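Local coordinates for predicted protein (Acinetobacter sp. RUH2624, PDB 4MEA) that hydrolyses epoxides and belongs to the secreted Cif virulence factors, built on the alpha/beta hydrolase fold, at residues E45-H50 with G99-D104; Y51-S56 with K86-D91; P60-H65 with I128-H133. All coordinates share one frame; numbering follows the deposited sequence.

Contact 1 of 3, residues E45-H50 with G99-D104; sequences EGVKLH and GPILND
The flat groups that meet here are peptide units: Gly99 N comes up to Lys48 O in the plane of that carbonyl, 2.8 Å away, and the N-H points almost straight at the oxygen (168°). This is the one hydrogen bond between 45-50 and 99-104, and it fastens a loop to a strand without making a further strand. In the next peptide unit, Gly99 O rests against a methyl group, with Val47 CG1 3.3 Å from it. Val47 is placed for this by its first torsion (177°), which swings CG1 away from its own amide and leaves CG2 beside that amide, 4.0 Å from Pro100 O. A looser apolar touch, Val47 CG2 to Ile101 CG1 at 4.5 Å, follows where the loop enters a type I turn closed by Asp104 N on Ile101 O. The side chain of Lys48 leads away and touches Phe41 and Glu43 of strand 37-44. Helix 108-123 packs beside both segments, meeting Ile101 through Asn110 and Ile114 and Leu49 through Ala118, so the contact lies between the start of strand 47-54 and the loop that leads into that helix.

Contact 2 of 3, residues Y51-S56 with K86-D91; sequences YVEGGS and KVIAID
Val52 and Ala89 form a hydrogen-bonded pair of this antiparallel ladder, each amide bonded to the other's carbonyl: Val52 N to Ala89 O and Ala89 N to Val52 O both measure 2.9 Å. Gly54 and Val87 repeat the exchange, and Val87 CG2 lies against the glycine backbone, 3.6 Å from Gly54 O. Glu53 with Ile88, between them, and Tyr51 with Ile90, just beyond, are non-hydrogen-bonded pairs and send their side chains to the opposite face. There Tyr51 CB sits on Ile90 CG1 at 3.8 Å, while the Tyr51 and Ile88 side chains run side by side, Tyr51 CD1 touching Ile88 CG2 at 4.2 Å.

At the end of the ladder Lys86 bends at its second torsion (75°), carrying its ammonium group back across Gly54 and Gly55 to Glu53. The salt bridge Lys86 NZ to Glu53 OE2, 3.0 Å, is weak as a hydrogen bond; a water, accepting from Lys86 NZ and donating to Gly55 O, also bridges the two segments. The other oxygen of Glu53, OE1, has a second charge partner in Lys40 of strand 37-44. As a packing contact, the carboxylate carbon of Glu53 lies in plane at the edge of the Tyr51 ring. Beyond this shell, Ile122 of helix 108-123 meets Tyr51, Glu53 and Ile88, whereas Met78 of helix 75-81 backs Val52, Val87 and Ala89. A central sheet sandwiched by helices, with its second strand antiparallel to the parallel ones that follow, is characteristic of the alpha/beta hydrolase fold.

Contact 3 of 3, residues P60-H65 with I128-H133; sequences PIVFIH and IYYVSH
Pro60 O accepts from Tyr129 N at 2.8 Å, the first of five backbone hydrogen bonds that zip 60-65 to 128-133 in parallel. From there Val62 bonds to Tyr129 O and Val131 N, and Ile64 to Val131 O and His133 N, the strand directions differing by only 13°. Weaker CA-H...O contacts fill the rungs, among them Phe63 CA to Val131 O at 3.2 Å.

Apolar packing covers both faces. On one, Val131 stands side by side with two neighbours, its CG2 3.9 Å from Ile61 CG2 and its CB 3.7 Å from Phe63 CD1; CG1 of Ile61 also reaches the edge of the Tyr129 ring. On the other, Val62 CG2 meets Ile128 CD1 at 3.7 Å, and Ile64 CG1 meets the phenol end of Tyr130 obliquely, 3.6 Å from CZ.

Polar side-chain ends bond outside the two segments: the Tyr130 hydroxyl to Ser140, Ser132 OG to Asn137, His133 NE2 to His305 O and His65 NE2 to Leu92 N. Such buried parallel pairing is typical of the core of the alpha/beta hydrolase fold, where, as in this family, the second strand probably leads into the nucleophile elbow and the first into the His-Gly loop by the oxyanion hole.

In the fold
All three contacts reach one mixed sheet, with strands 47-54, 87-90, 61-64 and 128-133 side by side in that order; contact 1 joins it to the loop 99-104. Contacts 1 and 2 share strand 47-54, their centres about 19 Å apart, and Asp91 OD2 probably bonds to His50 ND1 where they meet. Contacts 2 and 3 lie closer, about 9 Å between centres, joined by backbone hydrogen bonds such as Phe63 N to Ile88 O. Contacts 1 and 3 do not touch. Along the chain, the segments of contact 2 fall between those of contact 1, while contact 3 interleaves with both. Helix 108-123 carries the chain from strand 87-90 past 61-64 to 128-133, a beta-alpha-beta crossover linking the strands of contacts 2 and 3.

Contact 1 of 3, residues E45-H50 with G99-D104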
loop_
_atom_site.group_PDB
_atom_site.type_symbol
_atom_site.label_atom_id
_atom_site.label_comp_id
_atom_site.label_asym_id
_atom_site.label_seq_id
_atom_site.Cartn_x
_atom_site.Cartn_y
_atom_site.Cartn_z
ATOM N N GLU A 45 15.449 -28.831 -6.970
ATOM C CA GLU A 45 16.433 -27.758 -7.048
ATOM C C GLU A 45 16.859 -27.316 -5.651
ATOM O O GLU A 45 17.135 -26.144 -5.419
ATOM C CB GLU A 45 15.900 -26.560 -7.856
ATOM C CG GLU A 45 15.238 -26.909 -9.199
ATOM C CD GLU A 45 16.190 -27.551 -10.211
ATOM O OE1 GLU A 45 17.426 -27.453 -10.037
ATOM O OE2 GLU A 45 15.696 -28.157 -11.186
ATOM N N GLY A 46 16.916 -28.266 -4.722
ATOM C CA GLY A 46 17.377 -27.970 -3.379
ATOM C C GLY A 46 16.302 -27.377 -2.479
ATOM O O GLY A 46 16.592 -26.977 -1.352
ATOM N N VAL A 47 15.067 -27.315 -2.975
ATOM C CA VAL A 47 13.947 -26.804 -2.183
ATOM C C VAL A 47 13.005 -27.958 -1.878
ATOM O O VAL A 47 12.532 -28.641 -2.797
ATOM C CB VAL A 47 13.163 -25.681 -2.919
ATOM C CG1 VAL A 47 11.952 -25.230 -2.095
ATOM C CG2 VAL A 47 14.074 -24.489 -3.224
ATOM N N LYS A 48 12.750 -28.192 -0.591
ATOM C CA LYS A 48 11.813 -29.235 -0.193
ATOM C C LYS A 48 10.368 -28.736 -0.280
ATOM O O LYS A 48 9.938 -27.874 0.503
ATOM C CB LYS A 48 12.117 -29.758 1.214
ATOM C CG LYS A 48 11.349 -31.045 1.539
ATOM C CD LYS A 48 11.747 -31.625 2.883
ATOM C CE LYS A 48 13.155 -32.203 2.840
ATOM N NZ LYS A 48 13.481 -32.907 4.113
ATOM N N LEU A 49 9.627 -29.273 -1.242
ATOM C CA LEU A 49 8.228 -28.893 -1.418
ATOM C C LEU A 49 7.292 -29.862 -0.704
ATOM O O LEU A 49 7.500 -31.083 -0.719
ATOM C CB LEU A 49 7.864 -28.843 -2.906
ATOM C CG LEU A 49 8.653 -27.921 -3.838
ATOM C CD1 LEU A 49 8.256 -28.208 -5.271
ATOM C CD2 LEU A 49 8.429 -26.450 -3.506
ATOM N N HIS A 50 6.267 -29.310 -0.064
ATOM C CA HIS A 50 5.182 -30.124 0.472
ATOM C C HIS A 50 4.056 -30.189 -0.556
ATOM O O HIS A 50 3.751 -29.202 -1.230
ATOM C CB HIS A 50 4.668 -29.546 1.796
ATOM C CG HIS A 50 3.413 -30.195 2.297
ATOM N ND1 HIS A 50 2.207 -29.529 2.368
ATOM C CD2 HIS A 50 3.178 -31.448 2.758
ATOM C CE1 HIS A 50 1.285 -30.342 2.851
ATOM N NE2 HIS A 50 1.847 -31.515 3.093
ATOM N N GLY A 99 9.802 -25.466 2.015
ATOM C CA GLY A 99 10.945 -24.661 2.425
ATOM C C GLY A 99 11.227 -23.484 1.497
ATOM O O GLY A 99 10.743 -23.448 0.361
ATOM N N PRO A 100 12.029 -22.517 1.973
ATOM C CA PRO A 100 12.283 -21.248 1.276
ATOM C C PRO A 100 13.291 -21.334 0.121
ATOM O O PRO A 100 14.126 -22.243 0.056
ATOM C CB PRO A 100 12.862 -20.371 2.386
ATOM C CG PRO A 100 13.582 -21.333 3.261
ATOM C CD PRO A 100 12.714 -22.567 3.279
ATOM N N ILE A 101 13.205 -20.366 -0.784
ATOM C CA ILE A 101 14.229 -20.164 -1.795
ATOM C C ILE A 101 15.301 -19.287 -1.167
ATOM O O ILE A 101 15.106 -18.084 -0.977
ATOM C CB ILE A 101 13.665 -19.484 -3.056
ATOM C CG1 ILE A 101 12.526 -20.328 -3.643
ATOM C CG2 ILE A 101 14.772 -19.253 -4.089
ATOM C CD1 ILE A 101 11.981 -19.806 -4.983
ATOM N N LEU A 102 16.430 -19.906 -0.840
ATOM C CA LEU A 102 17.465 -19.276 -0.019
ATOM C C LEU A 102 18.076 -17.987 -0.592
ATOM O O LEU A 102 18.458 -17.090 0.169
ATOM C CB LEU A 102 18.562 -20.297 0.298
ATOM C CG LEU A 102 18.057 -21.495 1.106
ATOM C CD1 LEU A 102 19.111 -22.592 1.194
ATOM C CD2 LEU A 102 17.615 -21.032 2.493
ATOM N N ASN A 103 18.178 -17.890 -1.916
ATOM C CA ASN A 103 18.726 -16.670 -2.526
ATOM C C ASN A 103 17.668 -15.602 -2.802
ATOM O O ASN A 103 17.953 -14.574 -3.420
ATOM C CB ASN A 103 19.539 -16.978 -3.788
ATOM C CG ASN A 103 18.671 -17.326 -4.983
ATOM O OD1 ASN A 103 17.470 -17.555 -4.852
ATOM N ND2 ASN A 103 19.286 -17.379 -6.162
ATOM N N ASP A 104 16.449 -15.856 -2.333
ATOM C CA ASP A 104 15.364 -14.878 -2.398
ATOM C C ASP A 104 14.886 -14.606 -3.825
ATOM O O ASP A 104 14.182 -13.626 -4.071
ATOM C CB ASP A 104 15.777 -13.562 -1.724
ATOM C CG ASP A 104 14.588 -12.779 -1.193
ATOM O OD1 ASP A 104 13.636 -13.419 -0.687
ATOM O OD2 ASP A 104 14.606 -11.530 -1.273
#

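Contact 2 of 3, residues Y51-S56 with K86-D91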
loop_
_atom_site.group_PDB
_atom_site.type_symbol
_atom_site.label_atom_id
_atom_site.label_comp_id
_atom_site.label_asym_id
_atom_site.label_seq_id
_atom_site.Cartn_x
_atom_site.Cartn_y
_atom_site.Cartn_z
ATOM N N TYR A 51 3.444 -31.356 -0.693
ATOM C CA TYR A 51 2.266 -31.459 -1.532
ATOM C C TYR A 51 1.317 -32.495 -0.967
ATOM O O TYR A 51 1.685 -33.280 -0.089
ATOM C CB TYR A 51 2.646 -31.794 -2.977
ATOM C CG TYR A 51 3.270 -33.167 -3.188
ATOM C CD1 TYR A 51 2.507 -34.234 -3.662
ATOM C CD2 TYR A 51 4.619 -33.390 -2.937
ATOM C CE1 TYR A 51 3.072 -35.496 -3.870
ATOM C CE2 TYR A 51 5.195 -34.651 -3.134
ATOM C CZ TYR A 51 4.413 -35.691 -3.609
ATOM O OH TYR A 51 4.966 -36.933 -3.811
ATOM N N VAL A 52 0.099 -32.481 -1.483
ATOM C CA VAL A 52 -0.935 -33.425 -1.112
ATOM C C VAL A 52 -1.495 -33.986 -2.407
ATOM O O VAL A 52 -1.728 -33.242 -3.361
ATOM C CB VAL A 52 -2.054 -32.717 -0.308
ATOM C CG1 VAL A 52 -3.228 -33.653 -0.057
ATOM C CG2 VAL A 52 -1.489 -32.175 1.000
ATOM N N GLU A 53 -1.691 -35.299 -2.458
ATOM C CA GLU A 53 -2.212 -35.919 -3.666
ATOM C C GLU A 53 -3.283 -36.955 -3.357
ATOM O O GLU A 53 -3.380 -37.463 -2.241
ATOM C CB GLU A 53 -1.082 -36.557 -4.481
ATOM C CG GLU A 53 -0.495 -37.796 -3.839
ATOM C CD GLU A 53 0.692 -38.358 -4.604
ATOM O OE1 GLU A 53 1.431 -39.172 -4.016
ATOM O OE2 GLU A 53 0.889 -37.992 -5.783
ATOM N N GLY A 54 -4.095 -37.256 -4.361
ATOM C CA GLY A 54 -5.150 -38.232 -4.213
ATOM C C GLY A 54 -5.455 -38.802 -5.577
ATOM O O GLY A 54 -5.008 -38.261 -6.591
ATOM N N GLY A 55 -6.205 -39.897 -5.604
ATOM C CA GLY A 55 -6.519 -40.569 -6.849
ATOM C C GLY A 55 -5.340 -41.315 -7.448
ATOM O O GLY A 55 -4.296 -41.478 -6.815
ATOM N N SER A 56 -5.509 -41.771 -8.682
ATOM C CA SER A 56 -4.459 -42.512 -9.374
ATOM C C SER A 56 -4.635 -42.413 -10.881
ATOM O O SER A 56 -3.799 -41.843 -11.577
ATOM C CB SER A 56 -4.481 -43.980 -8.955
ATOM O OG SER A 56 -5.766 -44.529 -9.185
ATOM N N LYS A 86 -6.012 -38.213 -10.985
ATOM C CA LYS A 86 -4.924 -37.936 -10.066
ATOM C C LYS A 86 -5.024 -36.436 -9.788
ATOM O O LYS A 86 -5.195 -35.643 -10.717
ATOM C CB LYS A 86 -3.585 -38.265 -10.715
ATOM C CG LYS A 86 -2.384 -38.000 -9.835
ATOM C CD LYS A 86 -2.258 -39.072 -8.766
ATOM C CE LYS A 86 -0.911 -39.016 -8.075
ATOM N NZ LYS A 86 -0.777 -40.096 -7.064
ATOM N N VAL A 87 -4.968 -36.055 -8.515
ATOM C CA VAL A 87 -5.046 -34.642 -8.140
ATOM C C VAL A 87 -3.880 -34.305 -7.213
ATOM O O VAL A 87 -3.603 -35.031 -6.261
ATOM C CB VAL A 87 -6.410 -34.266 -7.489
ATOM C CG1 VAL A 87 -7.539 -34.357 -8.507
ATOM C CG2 VAL A 87 -6.719 -35.163 -6.273
ATOM N N ILE A 88 -3.200 -33.203 -7.508
ATOM C CA ILE A 88 -1.971 -32.845 -6.809
ATOM C C ILE A 88 -2.007 -31.366 -6.459
ATOM O O ILE A 88 -2.187 -30.525 -7.337
ATOM C CB ILE A 88 -0.739 -33.115 -7.701
ATOM C CG1 ILE A 88 -0.686 -34.592 -8.107
ATOM C CG2 ILE A 88 0.543 -32.695 -6.988
ATOM C CD1 ILE A 88 0.213 -34.872 -9.291
ATOM N N ALA A 89 -1.861 -31.046 -5.177
ATOM C CA ALA A 89 -1.813 -29.649 -4.753
ATOM C C ALA A 89 -0.502 -29.411 -4.020
ATOM O O ALA A 89 -0.209 -30.064 -3.017
ATOM C CB ALA A 89 -3.011 -29.303 -3.865
ATOM N N ILE A 90 0.294 -28.486 -4.547
ATOM C CA ILE A 90 1.631 -28.232 -4.033
ATOM C C ILE A 90 1.685 -26.896 -3.302
ATOM O O ILE A 90 1.133 -25.899 -3.779
ATOM C CB ILE A 90 2.654 -28.194 -5.198
ATOM C CG1 ILE A 90 2.581 -29.487 -6.018
ATOM C CG2 ILE A 90 4.069 -27.934 -4.670
ATOM C CD1 ILE A 90 3.315 -29.403 -7.362
ATOM N N ASP A 91 2.351 -26.880 -2.147
ATOM C CA ASP A 91 2.651 -25.637 -1.441
ATOM C C ASP A 91 3.750 -24.864 -2.174
ATOM O O ASP A 91 4.831 -25.405 -2.418
ATOM C CB ASP A 91 3.119 -25.924 -0.009
ATOM C CG ASP A 91 1.983 -26.299 0.913
ATOM O OD1 ASP A 91 0.812 -26.068 0.533
ATOM O OD2 ASP A 91 2.262 -26.808 2.028
HETATM O O HOH W 1 -2.526 -40.267 -4.905
#

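Contact 3 of 3, residues P60-H65 with I128-H133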
loop_
_atom_site.group_PDB
_atom_site.type_symbol
_atom_site.label_atom_id
_atom_site.label_comp_id
_atom_site.label_asym_id
_atom_site.label_seq_id
_atom_site.Cartn_x
_atom_site.Cartn_y
_atom_site.Cartn_z
ATOM N N PRO A 60 -3.894 -36.140 -14.772
ATOM C CA PRO A 60 -3.591 -35.474 -13.506
ATOM C C PRO A 60 -3.959 -33.993 -13.554
ATOM O O PRO A 60 -3.880 -33.355 -14.599
ATOM C CB PRO A 60 -2.075 -35.653 -13.366
ATOM C CG PRO A 60 -1.759 -36.872 -14.193
ATOM C CD PRO A 60 -2.709 -36.791 -15.358
ATOM N N ILE A 61 -4.384 -33.465 -12.418
ATOM C CA ILE A 61 -4.652 -32.044 -12.300
ATOM C C ILE A 61 -3.766 -31.509 -11.185
ATOM O O ILE A 61 -3.838 -31.975 -10.050
ATOM C CB ILE A 61 -6.121 -31.773 -11.968
ATOM C CG1 ILE A 61 -7.032 -32.622 -12.859
ATOM C CG2 ILE A 61 -6.439 -30.282 -12.121
ATOM C CD1 ILE A 61 -8.481 -32.573 -12.473
ATOM N N VAL A 62 -2.919 -30.544 -11.522
ATOM C CA VAL A 62 -2.034 -29.929 -10.540
ATOM C C VAL A 62 -2.609 -28.565 -10.130
ATOM O O VAL A 62 -2.955 -27.757 -10.987
ATOM C CB VAL A 62 -0.603 -29.800 -11.105
ATOM C CG1 VAL A 62 0.305 -29.021 -10.146
ATOM C CG2 VAL A 62 -0.032 -31.193 -11.417
ATOM N N PHE A 63 -2.748 -28.340 -8.821
ATOM C CA PHE A 63 -3.351 -27.111 -8.282
ATOM C C PHE A 63 -2.314 -26.317 -7.506
ATOM O O PHE A 63 -1.667 -26.853 -6.607
ATOM C CB PHE A 63 -4.496 -27.418 -7.313
ATOM C CG PHE A 63 -5.636 -28.201 -7.911
ATOM C CD1 PHE A 63 -6.712 -27.548 -8.496
ATOM C CD2 PHE A 63 -5.656 -29.586 -7.836
ATOM C CE1 PHE A 63 -7.779 -28.272 -9.029
ATOM C CE2 PHE A 63 -6.720 -30.317 -8.365
ATOM C CZ PHE A 63 -7.778 -29.659 -8.963
ATOM N N ILE A 64 -2.195 -25.033 -7.825
ATOM C CA ILE A 64 -1.207 -24.158 -7.200
ATOM C C ILE A 64 -1.866 -22.942 -6.526
ATOM O O ILE A 64 -2.422 -22.063 -7.201
ATOM C CB ILE A 64 -0.182 -23.658 -8.231
ATOM C CG1 ILE A 64 0.452 -24.838 -8.987
ATOM C CG2 ILE A 64 0.883 -22.807 -7.544
ATOM C CD1 ILE A 64 1.351 -25.742 -8.100
ATOM N N HIS A 65 -1.779 -22.892 -5.197
ATOM C CA HIS A 65 -2.376 -21.817 -4.402
ATOM C C HIS A 65 -1.586 -20.513 -4.495
ATOM O O HIS A 65 -0.544 -20.444 -5.152
ATOM C CB HIS A 65 -2.416 -22.251 -2.929
ATOM C CG HIS A 65 -1.075 -22.214 -2.261
ATOM N ND1 HIS A 65 -0.587 -21.086 -1.635
ATOM C CD2 HIS A 65 -0.105 -23.153 -2.155
ATOM C CE1 HIS A 65 0.620 -21.336 -1.159
ATOM N NE2 HIS A 65 0.936 -22.585 -1.458
ATOM N N ILE A 128 -1.121 -33.175 -18.428
ATOM C CA ILE A 128 -1.849 -32.866 -17.205
ATOM C C ILE A 128 -2.631 -31.590 -17.413
ATOM O O ILE A 128 -2.427 -30.882 -18.401
ATOM C CB ILE A 128 -0.893 -32.626 -16.012
ATOM C CG1 ILE A 128 -0.109 -31.321 -16.218
ATOM C CG2 ILE A 128 0.034 -33.827 -15.806
ATOM C CD1 ILE A 128 0.786 -30.924 -15.055
ATOM N N TYR A 129 -3.527 -31.300 -16.478
ATOM C CA TYR A 129 -4.202 -30.009 -16.446
ATOM C C TYR A 129 -3.589 -29.211 -15.296
ATOM O O TYR A 129 -3.182 -29.794 -14.290
ATOM C CB TYR A 129 -5.701 -30.192 -16.228
ATOM C CG TYR A 129 -6.396 -30.984 -17.317
ATOM C CD1 TYR A 129 -6.198 -30.685 -18.656
ATOM C CD2 TYR A 129 -7.253 -32.029 -17.002
ATOM C CE1 TYR A 129 -6.837 -31.404 -19.651
ATOM C CE2 TYR A 129 -7.895 -32.754 -17.988
ATOM C CZ TYR A 129 -7.685 -32.437 -19.313
ATOM O OH TYR A 129 -8.322 -33.157 -20.301
ATOM N N TYR A 130 -3.529 -27.891 -15.452
ATOM C CA TYR A 130 -2.846 -27.015 -14.505
ATOM C C TYR A 130 -3.794 -25.895 -14.063
ATOM O O TYR A 130 -4.366 -25.181 -14.892
ATOM C CB TYR A 130 -1.595 -26.424 -15.163
ATOM C CG TYR A 130 -0.589 -25.794 -14.222
ATOM C CD1 TYR A 130 0.475 -26.538 -13.716
ATOM C CD2 TYR A 130 -0.673 -24.446 -13.870
ATOM C CE1 TYR A 130 1.421 -25.967 -12.872
ATOM C CE2 TYR A 130 0.273 -23.863 -13.014
ATOM C CZ TYR A 130 1.321 -24.632 -12.524
ATOM O OH TYR A 130 2.275 -24.077 -11.681
ATOM N N VAL A 131 -3.974 -25.766 -12.751
ATOM C CA VAL A 131 -4.948 -24.841 -12.183
ATOM C C VAL A 131 -4.229 -23.996 -11.135
ATOM O O VAL A 131 -3.611 -24.536 -10.210
ATOM C CB VAL A 131 -6.155 -25.602 -11.555
ATOM C CG1 VAL A 131 -7.139 -24.637 -10.892
ATOM C CG2 VAL A 131 -6.869 -26.448 -12.613
ATOM N N SER A 132 -4.293 -22.676 -11.291
ATOM C CA SER A 132 -3.509 -21.765 -10.458
ATOM C C SER A 132 -4.378 -20.639 -9.882
ATOM O O SER A 132 -5.357 -20.239 -10.507
ATOM C CB SER A 132 -2.368 -21.189 -11.306
ATOM O OG SER A 132 -1.694 -20.147 -10.639
ATOM N N HIS A 133 -4.020 -20.137 -8.695
ATOM C CA HIS A 133 -4.768 -19.052 -8.044
ATOM C C HIS A 133 -3.833 -18.046 -7.372
ATOM O O HIS A 133 -2.828 -18.436 -6.784
ATOM C CB HIS A 133 -5.746 -19.624 -7.004
ATOM C CG HIS A 133 -6.577 -18.585 -6.304
ATOM N ND1 HIS A 133 -6.431 -18.293 -4.965
ATOM C CD2 HIS A 133 -7.586 -17.796 -6.750
ATOM C CE1 HIS A 133 -7.302 -17.362 -4.618
ATOM N NE2 HIS A 133 -8.014 -17.041 -5.682
#